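Local coordinates for designed helical repeat protein (Synthetic construct, PDB 5CWF), which has no known natural function, being a computationally designed protein built to fold into a compact array of stacked, regularly repeated helices, at residues A58-L63 with A105-A110; K66-E71 with N113-A118; S92-K97 with M140-L145. All blocks are in the same frame, centred on the assembly; numbering follows the deposited sequence.

Contact 1 of 3, residues A58-L63 with A105-A110; sequences AKAVLL and AVLLAA
Leu107 and Leu63 are brought together by contrasting first torsions: in Leu107 CG stands trans to the residue's own N (chi1 177°), which brings the branch closer to the partner helix, while in Leu63 CG lies trans to the carbonyl carbon (chi1 -73°) and beside N. The setting is the near-parallel helix packing of a helical repeat protein, with helix 48-67 laid against helix 93-111; the axes of segments 58-63 and 105-110 approach to 8.2 Å at 24°. So close an approach needs small residues at the interface, and alanine supplies them. The CA atoms of Ala60 and Leu107 are 4.1 Å apart, and CB of Ala60 rests on the backbone of the other helix, 3.6 Å from CA of Leu107. The same methyl touches Val106, whose CG2 comes within 3.8 Å of Ala60 CB. One turn further on, Leu63 CB faces Ala110 CB at 4.0 Å, a pairing that places the stem of the larger residue over the methyl of the smaller. The two leucine side chains cross at a slant and meet through one methyl each, CD1 of Leu63 lying 3.6 Å from CD1 of Leu107. Beside them CB of Lys59 packs on CD1 of Leu107, after which its extended chain leads away from helix 93-111; lysine suits this border, since its aliphatic stem can pack while its ammonium group stays near the surface. Val61 turns from this interface and packs on Leu12 of helix 3-21 and Ala80 of helix 70-89, where a branched apolar side chain fills the deeper core. The touching side-chain atoms are all carbons, and one of the backbone polar atoms they meet is the carbonyl O of Ala60, 3.5 Å from Ala110 CB.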
loop_
_atom_site.group_PDB
_atom_site.type_symbol
_atom_site.label_atom_id
_atom_site.label_comp_id
_atom_site.label_asym_id
_atom_site.label_seq_id
_atom_site.Cartn_x
_atom_site.Cartn_y
_atom_site.Cartn_z
ATOM N N ALA A 58 -4.021 -6.115 -2.368
ATOM C CA ALA A 58 -3.848 -7.128 -3.391
ATOM C C ALA A 58 -4.323 -6.597 -4.737
ATOM O O ALA A 58 -3.623 -6.726 -5.737
ATOM C CB ALA A 58 -4.606 -8.394 -3.006
ATOM N N LYS A 59 -5.492 -5.967 -4.766
ATOM C CA LYS A 59 -5.985 -5.373 -6.022
ATOM C C LYS A 59 -5.099 -4.257 -6.525
ATOM O O LYS A 59 -4.949 -4.082 -7.742
ATOM C CB LYS A 59 -7.390 -4.818 -5.863
ATOM C CG LYS A 59 -8.473 -5.848 -5.684
ATOM C CD LYS A 59 -9.759 -5.134 -5.327
ATOM C CE LYS A 59 -10.947 -6.055 -5.246
ATOM N NZ LYS A 59 -12.128 -5.258 -4.796
ATOM N N ALA A 60 -4.514 -3.486 -5.608
ATOM C CA ALA A 60 -3.688 -2.350 -6.019
ATOM C C ALA A 60 -2.423 -2.835 -6.710
ATOM O O ALA A 60 -2.007 -2.281 -7.732
ATOM C CB ALA A 60 -3.333 -1.494 -4.850
ATOM N N VAL A 61 -1.822 -3.878 -6.163
ATOM C CA VAL A 61 -0.603 -4.425 -6.743
ATOM C C VAL A 61 -0.897 -4.987 -8.133
ATOM O O VAL A 61 -0.153 -4.753 -9.086
ATOM C CB VAL A 61 -0.006 -5.534 -5.827
ATOM C CG1 VAL A 61 1.200 -6.241 -6.476
ATOM C CG2 VAL A 61 0.416 -4.926 -4.524
ATOM N N LEU A 62 -2.016 -5.689 -8.244
ATOM C CA LEU A 62 -2.422 -6.331 -9.489
ATOM C C LEU A 62 -2.677 -5.291 -10.580
ATOM O O LEU A 62 -2.234 -5.455 -11.718
ATOM C CB LEU A 62 -3.670 -7.180 -9.248
ATOM C CG LEU A 62 -4.091 -8.096 -10.389
ATOM C CD1 LEU A 62 -3.068 -9.235 -10.513
ATOM C CD2 LEU A 62 -5.500 -8.626 -10.175
ATOM N N LEU A 63 -3.374 -4.208 -10.222
ATOM C CA LEU A 63 -3.654 -3.158 -11.189
ATOM C C LEU A 63 -2.408 -2.386 -11.589
ATOM O O LEU A 63 -2.267 -1.997 -12.758
ATOM C CB LEU A 63 -4.690 -2.166 -10.650
ATOM C CG LEU A 63 -6.125 -2.648 -10.582
ATOM C CD1 LEU A 63 -6.968 -1.580 -9.912
ATOM C CD2 LEU A 63 -6.666 -2.998 -11.959
ATOM N N ALA A 105 -5.975 4.484 -1.335
ATOM C CA ALA A 105 -5.282 5.489 -2.148
ATOM C C ALA A 105 -4.356 4.870 -3.210
ATOM O O ALA A 105 -4.323 5.337 -4.348
ATOM C CB ALA A 105 -4.476 6.419 -1.241
ATOM N N VAL A 106 -3.592 3.854 -2.836
ATOM C CA VAL A 106 -2.710 3.219 -3.806
ATOM C C VAL A 106 -3.560 2.461 -4.828
ATOM O O VAL A 106 -3.209 2.406 -5.986
ATOM C CB VAL A 106 -1.629 2.293 -3.145
ATOM C CG1 VAL A 106 -0.680 3.122 -2.270
ATOM C CG2 VAL A 106 -2.244 1.160 -2.360
ATOM N N LEU A 107 -4.703 1.923 -4.422
ATOM C CA LEU A 107 -5.584 1.248 -5.382
ATOM C C LEU A 107 -6.132 2.223 -6.424
ATOM O O LEU A 107 -6.069 1.976 -7.629
ATOM C CB LEU A 107 -6.751 0.582 -4.647
ATOM C CG LEU A 107 -7.836 -0.114 -5.475
ATOM C CD1 LEU A 107 -7.271 -1.164 -6.390
ATOM C CD2 LEU A 107 -8.884 -0.733 -4.534
ATOM N N LEU A 108 -6.616 3.360 -5.954
ATOM C CA LEU A 108 -7.158 4.359 -6.859
ATOM C C LEU A 108 -6.050 4.904 -7.769
ATOM O O LEU A 108 -6.259 5.079 -8.973
ATOM C CB LEU A 108 -7.827 5.477 -6.059
ATOM C CG LEU A 108 -8.597 6.528 -6.852
ATOM C CD1 LEU A 108 -9.656 5.869 -7.704
ATOM C CD2 LEU A 108 -9.228 7.520 -5.897
ATOM N N ALA A 109 -4.870 5.154 -7.205
ATOM C CA ALA A 109 -3.753 5.630 -8.005
ATOM C C ALA A 109 -3.386 4.604 -9.081
ATOM O O ALA A 109 -3.165 4.960 -10.252
ATOM C CB ALA A 109 -2.574 5.936 -7.131
ATOM N N ALA A 110 -3.332 3.331 -8.701
ATOM C CA ALA A 110 -3.026 2.275 -9.686
ATOM C C ALA A 110 -4.119 2.161 -10.752
ATOM O O ALA A 110 -3.850 1.743 -11.889
ATOM C CB ALA A 110 -2.852 0.921 -8.985
#

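Contact 2 of 3, residues K66-E71 with N113-A118; sequences KNNDDE and NDDEVA. With CA (calcium ion), chain L; CA (calcium ion), chain H.
Asn67 and Asn113 lay their amide groups over one another, the planes 27° from parallel although the side chains cross at about a right angle. Beside the stacked amides a calcium ion bridges the segments: Asn67 gives its backbone O at 2.2 Å from the calcium, Asn113 its side-chain OD1 at 2.4 Å, and a water completes the modelled ligands. Asn67 O and Asn113 OD1 come within 3.3 Å of each other because the cation draws both in. At Asn113 the asparagine side chain offers a neutral carbonyl to the metal, while Asn67 spends its backbone O there and its ND2 on Ala110 O.

Asn68 and Asp115 slide past each other in opposite directions. ND2 of Asn68 donates to OD1 of Asp115 over 2.9 Å in a nearly straight bond (168°); the oxygen lies in the plane of the Asn68 amide and is met at its anti lone pair. Its second donor, the backbone N of Asp69 at 3.1 Å from Asp115 OD1, arrives on the syn side but tilted out of the carboxylate plane. Asp115 CG, opposite the carbonyl carbon and beside N (chi1 -75°), helps bring the carboxylate to both donors, and the two bonds fix its rotation. Asp114, at the N-cap, accepts from Val117 N through OD1, 3.1 Å away.

This is the packing of successive interhelical turns in a helical repeat protein, one between helix 48-67 and helix 70-89, the other leading into helix 115-134. Val72 and Ile76 of helix 70-89 pack against Ala118, while Asp70 shares a second calcium with Asp24.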
loop_
_atom_site.group_PDB
_atom_site.type_symbol
_atom_site.label_atom_id
_atom_site.label_comp_id
_atom_site.label_asym_id
_atom_site.label_seq_id
_atom_site.Cartn_x
_atom_site.Cartn_y
_atom_site.Cartn_z
ATOM N N LYS A 66 -0.417 -4.205 -14.049
ATOM C CA LYS A 66 -1.044 -4.156 -15.363
ATOM C C LYS A 66 -0.990 -2.770 -15.995
ATOM O O LYS A 66 -0.803 -2.648 -17.203
ATOM C CB LYS A 66 -2.500 -4.600 -15.222
ATOM C CG LYS A 66 -3.321 -4.590 -16.494
ATOM C CD LYS A 66 -4.653 -5.291 -16.264
ATOM C CE LYS A 66 -5.784 -4.636 -17.049
ATOM N NZ LYS A 66 -6.230 -3.337 -16.449
ATOM N N ASN A 67 -1.154 -1.733 -15.180
ATOM C CA ASN A 67 -1.320 -0.380 -15.692
ATOM C C ASN A 67 -0.049 0.449 -15.750
ATOM O O ASN A 67 0.109 1.271 -16.644
ATOM C CB ASN A 67 -2.360 0.381 -14.856
ATOM C CG ASN A 67 -3.778 -0.126 -15.086
ATOM O OD1 ASN A 67 -4.048 -0.809 -16.067
ATOM N ND2 ASN A 67 -4.694 0.231 -14.193
ATOM N N ASN A 68 0.843 0.271 -14.788
ATOM C CA ASN A 68 1.955 1.208 -14.649
ATOM C C ASN A 68 3.296 0.724 -15.208
ATOM O O ASN A 68 3.483 -0.456 -15.480
ATOM C CB ASN A 68 2.113 1.577 -13.175
ATOM C CG ASN A 68 0.897 2.296 -12.636
ATOM O OD1 ASN A 68 0.109 1.727 -11.885
ATOM N ND2 ASN A 68 0.723 3.550 -13.038
ATOM N N ASP A 69 4.204 1.681 -15.385
ATOM C CA ASP A 69 5.609 1.427 -15.687
ATOM C C ASP A 69 6.213 0.434 -14.691
ATOM O O ASP A 69 5.772 0.378 -13.544
ATOM C CB ASP A 69 6.375 2.744 -15.641
ATOM C CG ASP A 69 7.840 2.586 -15.963
ATOM O OD1 ASP A 69 8.167 1.873 -16.930
ATOM O OD2 ASP A 69 8.667 3.175 -15.233
ATOM N N ASP A 70 7.212 -0.338 -15.125
ATOM C CA ASP A 70 7.844 -1.344 -14.243
ATOM C C ASP A 70 8.300 -0.743 -12.942
ATOM O O ASP A 70 8.059 -1.290 -11.850
ATOM C CB ASP A 70 9.092 -1.953 -14.900
ATOM C CG ASP A 70 8.786 -2.822 -16.076
ATOM O OD1 ASP A 70 7.609 -3.193 -16.289
ATOM O OD2 ASP A 70 9.755 -3.123 -16.801
ATOM N N GLU A 71 8.943 0.412 -13.041
ATOM C CA GLU A 71 9.539 0.996 -11.846
ATOM C C GLU A 71 8.467 1.576 -10.920
ATOM O O GLU A 71 8.619 1.550 -9.699
ATOM C CB GLU A 71 10.607 2.010 -12.230
ATOM C CG GLU A 71 11.859 1.327 -12.798
ATOM C CD GLU A 71 12.564 0.430 -11.764
ATOM O OE1 GLU A 71 12.902 0.946 -10.665
ATOM O OE2 GLU A 71 12.745 -0.789 -12.043
ATOM N N ASN A 113 -4.284 5.014 -13.880
ATOM C CA ASN A 113 -3.353 4.947 -15.007
ATOM C C ASN A 113 -2.385 6.140 -15.187
ATOM O O ASN A 113 -1.991 6.439 -16.319
ATOM C CB ASN A 113 -4.131 4.757 -16.316
ATOM C CG ASN A 113 -3.673 3.524 -17.094
ATOM O OD1 ASN A 113 -2.471 3.277 -17.244
ATOM N ND2 ASN A 113 -4.633 2.801 -17.675
ATOM N N ASP A 114 -2.116 6.903 -14.129
ATOM C CA ASP A 114 -1.098 7.966 -14.184
ATOM C C ASP A 114 0.196 7.592 -13.420
ATOM O O ASP A 114 0.173 7.456 -12.189
ATOM C CB ASP A 114 -1.701 9.280 -13.658
ATOM C CG ASP A 114 -0.759 10.468 -13.807
ATOM O OD1 ASP A 114 0.458 10.348 -13.561
ATOM O OD2 ASP A 114 -1.236 11.529 -14.252
ATOM N N ASP A 115 1.313 7.398 -14.131
ATOM C CA ASP A 115 2.547 6.926 -13.476
ATOM C C ASP A 115 3.116 7.880 -12.427
ATOM O O ASP A 115 3.684 7.425 -11.436
ATOM C CB ASP A 115 3.666 6.652 -14.491
ATOM C CG ASP A 115 3.471 5.366 -15.273
ATOM O OD1 ASP A 115 2.824 4.429 -14.768
ATOM O OD2 ASP A 115 4.023 5.266 -16.383
ATOM N N GLU A 116 3.013 9.186 -12.652
ATOM C CA GLU A 116 3.600 10.156 -11.725
ATOM C C GLU A 116 2.781 10.199 -10.445
ATOM O O GLU A 116 3.326 10.239 -9.338
ATOM C CB GLU A 116 3.702 11.549 -12.381
ATOM C CG GLU A 116 4.294 12.665 -11.491
ATOM C CD GLU A 116 5.809 12.789 -11.616
ATOM O OE1 GLU A 116 6.486 11.737 -11.672
ATOM O OE2 GLU A 116 6.318 13.939 -11.671
ATOM N N VAL A 117 1.458 10.177 -10.580
ATOM C CA VAL A 117 0.596 10.157 -9.408
ATOM C C VAL A 117 0.762 8.850 -8.639
ATOM O O VAL A 117 0.864 8.849 -7.411
ATOM C CB VAL A 117 -0.879 10.376 -9.817
ATOM C CG1 VAL A 117 -1.827 10.098 -8.655
ATOM C CG2 VAL A 117 -1.047 11.794 -10.342
ATOM N N ALA A 118 0.827 7.732 -9.354
ATOM C CA ALA A 118 0.957 6.445 -8.697
ATOM C C ALA A 118 2.245 6.419 -7.889
ATOM O O ALA A 118 2.262 5.960 -6.744
ATOM C CB ALA A 118 0.925 5.331 -9.708
HETATM CA CA CA L . -0.350 2.749 -18.273
HETATM CA CA CA H . 9.429 -4.473 -18.558
HETATM O O HOH W 1 9.898 -6.078 -20.362
HETATM O O HOH W 2 11.580 -3.800 -19.012
HETATM O O HOH W 3 -1.791 1.328 -19.389
#

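Contact 3 of 3, residues S92-K97 with M140-L145; sequences SDEMAK and MAKKML
Lys97 NZ meets OE2 of Glu94 at 2.6 Å, a salt bridge between residues three apart, about one turn along the helix; it arrives on the syn side of the carboxylate, 20° out of its plane. Both partners also touch Leu145 of the neighbouring helix, so the ion pair lies along the rim of an apolar contact. The lysine chain is bent at chi3 (-61°), which folds its end back toward the glutamate and lays CE 3.8 Å from CD2 of Leu145. Glu94 crosses the same leucine at about a right angle, its OE1 reaching to 4.0 Å from Leu145 CD2. The other methyl of the branch goes to backbone, Leu145 CD1 lying 3.8 Å from the carbonyl O of Lys97. Long residues with charged ends suit this partly exposed flank: the lysine's methylenes cover the leucine, the glutamate's CB packs on Ala141, and their charged ends pair. Ala141 lets the helices come near: its CB faces Glu94 CB at 4.1 Å, and the sulfur of Met95 makes a looser contact, at roughly a right angle to the first. Replacing Glu94 with an alanine would probably leave the ammonium of Lys97 without its salt-bridge mate, free to swing off Leu145. Ser92 begins the first helix as its N-cap, OG accepting from Met95 N at 3.2 Å, a standard role for a small hydroxyl residue.

The packing is again that of side-by-side helices in a helical repeat array; the axes of segments 93-97 and 140-145 lie 9.1 Å apart at closest and are inclined by 22°. Beneath them runs helix 115-134, which links their helices in the chain: its Leu132 receives Met95, Met140 and Met144, and Ile128 packs on Met144 as well.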
loop_
_atom_site.group_PDB
_atom_site.type_symbol
_atom_site.label_atom_id
_atom_site.label_comp_id
_atom_site.label_asym_id
_atom_site.label_seq_id
_atom_site.Cartn_x
_atom_site.Cartn_y
_atom_site.Cartn_z
ATOM N N SER A 92 -4.142 -2.252 15.769
ATOM C CA SER A 92 -5.149 -1.537 16.554
ATOM C C SER A 92 -6.200 -0.961 15.619
ATOM O O SER A 92 -5.966 -0.859 14.426
ATOM C CB SER A 92 -4.499 -0.414 17.359
ATOM O OG SER A 92 -3.961 0.559 16.474
ATOM N N ASP A 93 -7.364 -0.589 16.142
ATOM C CA ASP A 93 -8.414 -0.065 15.266
ATOM C C ASP A 93 -7.951 1.223 14.553
ATOM O O ASP A 93 -8.271 1.447 13.380
ATOM C CB ASP A 93 -9.701 0.161 16.068
ATOM C CG ASP A 93 -10.472 -1.140 16.326
ATOM O OD1 ASP A 93 -9.867 -2.240 16.290
ATOM O OD2 ASP A 93 -11.695 -1.066 16.564
ATOM N N GLU A 94 -7.163 2.044 15.242
ATOM C CA GLU A 94 -6.606 3.253 14.633
ATOM C C GLU A 94 -5.586 2.935 13.528
ATOM O O GLU A 94 -5.612 3.545 12.481
ATOM C CB GLU A 94 -5.976 4.137 15.714
ATOM C CG GLU A 94 -7.016 4.677 16.690
ATOM C CD GLU A 94 -8.182 5.360 15.986
ATOM O OE1 GLU A 94 -7.952 6.263 15.149
ATOM O OE2 GLU A 94 -9.331 4.943 16.227
ATOM N N MET A 95 -4.703 1.968 13.756
ATOM C CA MET A 95 -3.737 1.570 12.734
ATOM C C MET A 95 -4.434 1.036 11.502
ATOM O O MET A 95 -4.012 1.313 10.383
ATOM C CB MET A 95 -2.762 0.525 13.282
ATOM C CG MET A 95 -1.736 1.125 14.217
ATOM S SD MET A 95 -0.484 2.110 13.374
ATOM C CE MET A 95 0.491 0.834 12.582
ATOM N N ALA A 96 -5.496 0.260 11.701
ATOM C CA ALA A 96 -6.220 -0.297 10.563
ATOM C C ALA A 96 -6.874 0.814 9.758
ATOM O O ALA A 96 -6.915 0.743 8.541
ATOM C CB ALA A 96 -7.268 -1.308 11.006
ATOM N N LYS A 97 -7.358 1.855 10.425
ATOM C CA LYS A 97 -7.966 2.970 9.703
ATOM C C LYS A 97 -6.950 3.685 8.824
ATOM O O LYS A 97 -7.260 4.057 7.701
ATOM C CB LYS A 97 -8.615 3.959 10.668
ATOM C CG LYS A 97 -9.920 3.421 11.261
ATOM C CD LYS A 97 -10.720 4.473 12.007
ATOM C CE LYS A 97 -9.984 5.055 13.184
ATOM N NZ LYS A 97 -10.954 5.451 14.269
ATOM N N MET A 140 0.371 9.174 17.639
ATOM C CA MET A 140 0.981 9.256 16.317
ATOM C C MET A 140 0.004 8.722 15.274
ATOM O O MET A 140 -0.132 9.297 14.185
ATOM C CB MET A 140 2.290 8.468 16.269
ATOM C CG MET A 140 3.109 8.653 14.999
ATOM S SD MET A 140 3.570 10.359 14.606
ATOM C CE MET A 140 4.226 10.924 16.164
ATOM N N ALA A 141 -0.720 7.662 15.614
ATOM C CA ALA A 141 -1.653 7.062 14.662
ATOM C C ALA A 141 -2.776 8.029 14.281
ATOM O O ALA A 141 -3.239 8.042 13.139
ATOM C CB ALA A 141 -2.247 5.779 15.244
ATOM N N LYS A 142 -3.234 8.829 15.239
ATOM C CA LYS A 142 -4.277 9.806 14.945
ATOM C C LYS A 142 -3.766 10.873 13.972
ATOM O O LYS A 142 -4.456 11.262 13.040
ATOM C CB LYS A 142 -4.793 10.453 16.217
ATOM C CG LYS A 142 -5.715 9.556 17.032
ATOM C CD LYS A 142 -6.123 10.249 18.326
ATOM C CE LYS A 142 -7.215 9.494 19.072
ATOM N NZ LYS A 142 -7.570 10.172 20.347
ATOM N N LYS A 143 -2.545 11.339 14.199
ATOM C CA LYS A 143 -1.909 12.295 13.299
ATOM C C LYS A 143 -1.741 11.708 11.903
ATOM O O LYS A 143 -2.002 12.358 10.888
ATOM C CB LYS A 143 -0.539 12.680 13.852
ATOM C CG LYS A 143 -0.571 13.363 15.194
ATOM C CD LYS A 143 0.838 13.491 15.751
ATOM C CE LYS A 143 0.876 14.343 17.004
ATOM N NZ LYS A 143 2.255 14.420 17.555
ATOM N N MET A 144 -1.302 10.460 11.840
ATOM C CA MET A 144 -1.042 9.859 10.531
ATOM C C MET A 144 -2.361 9.539 9.817
ATOM O O MET A 144 -2.402 9.491 8.581
ATOM C CB MET A 144 -0.158 8.615 10.682
ATOM C CG MET A 144 1.259 8.950 11.181
ATOM S SD MET A 144 2.123 10.027 10.002
ATOM C CE MET A 144 1.864 11.637 10.763
ATOM N N LEU A 145 -3.444 9.371 10.569
ATOM C CA LEU A 145 -4.750 9.115 9.945
ATOM C C LEU A 145 -5.202 10.333 9.148
ATOM O O LEU A 145 -5.729 10.215 8.038
ATOM C CB LEU A 145 -5.811 8.725 11.002
ATOM C CG LEU A 145 -7.231 8.502 10.462
ATOM C CD1 LEU A 145 -7.225 7.498 9.303
ATOM C CD2 LEU A 145 -8.210 8.027 11.569
#

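How the contacts relate
Contacts 1 and 3 are the same kind of packing, neighbouring near-parallel helices, and share helix 93-111, but lie on opposite sides of the chain's centre, their centres 21 Å apart. Contact 1, nearest the centre, has half its touching residues buried and none exposed, and relies on alanines and branched apolar residues; contacts 2 and 3 include exposed residues. Contact 3, near the start of helix 93-111, mixes a leucine and an alanine with charged side chains. Contact 2 is a turn contact at the opposite ends of the helices from contact 3, polar and metal-bound. It adjoins contact 1, with which it shares helix 48-67: Ala109 CB packs on Ala118 CA. Contacts 2 and 3 remain about 16 Å apart at their nearest atoms.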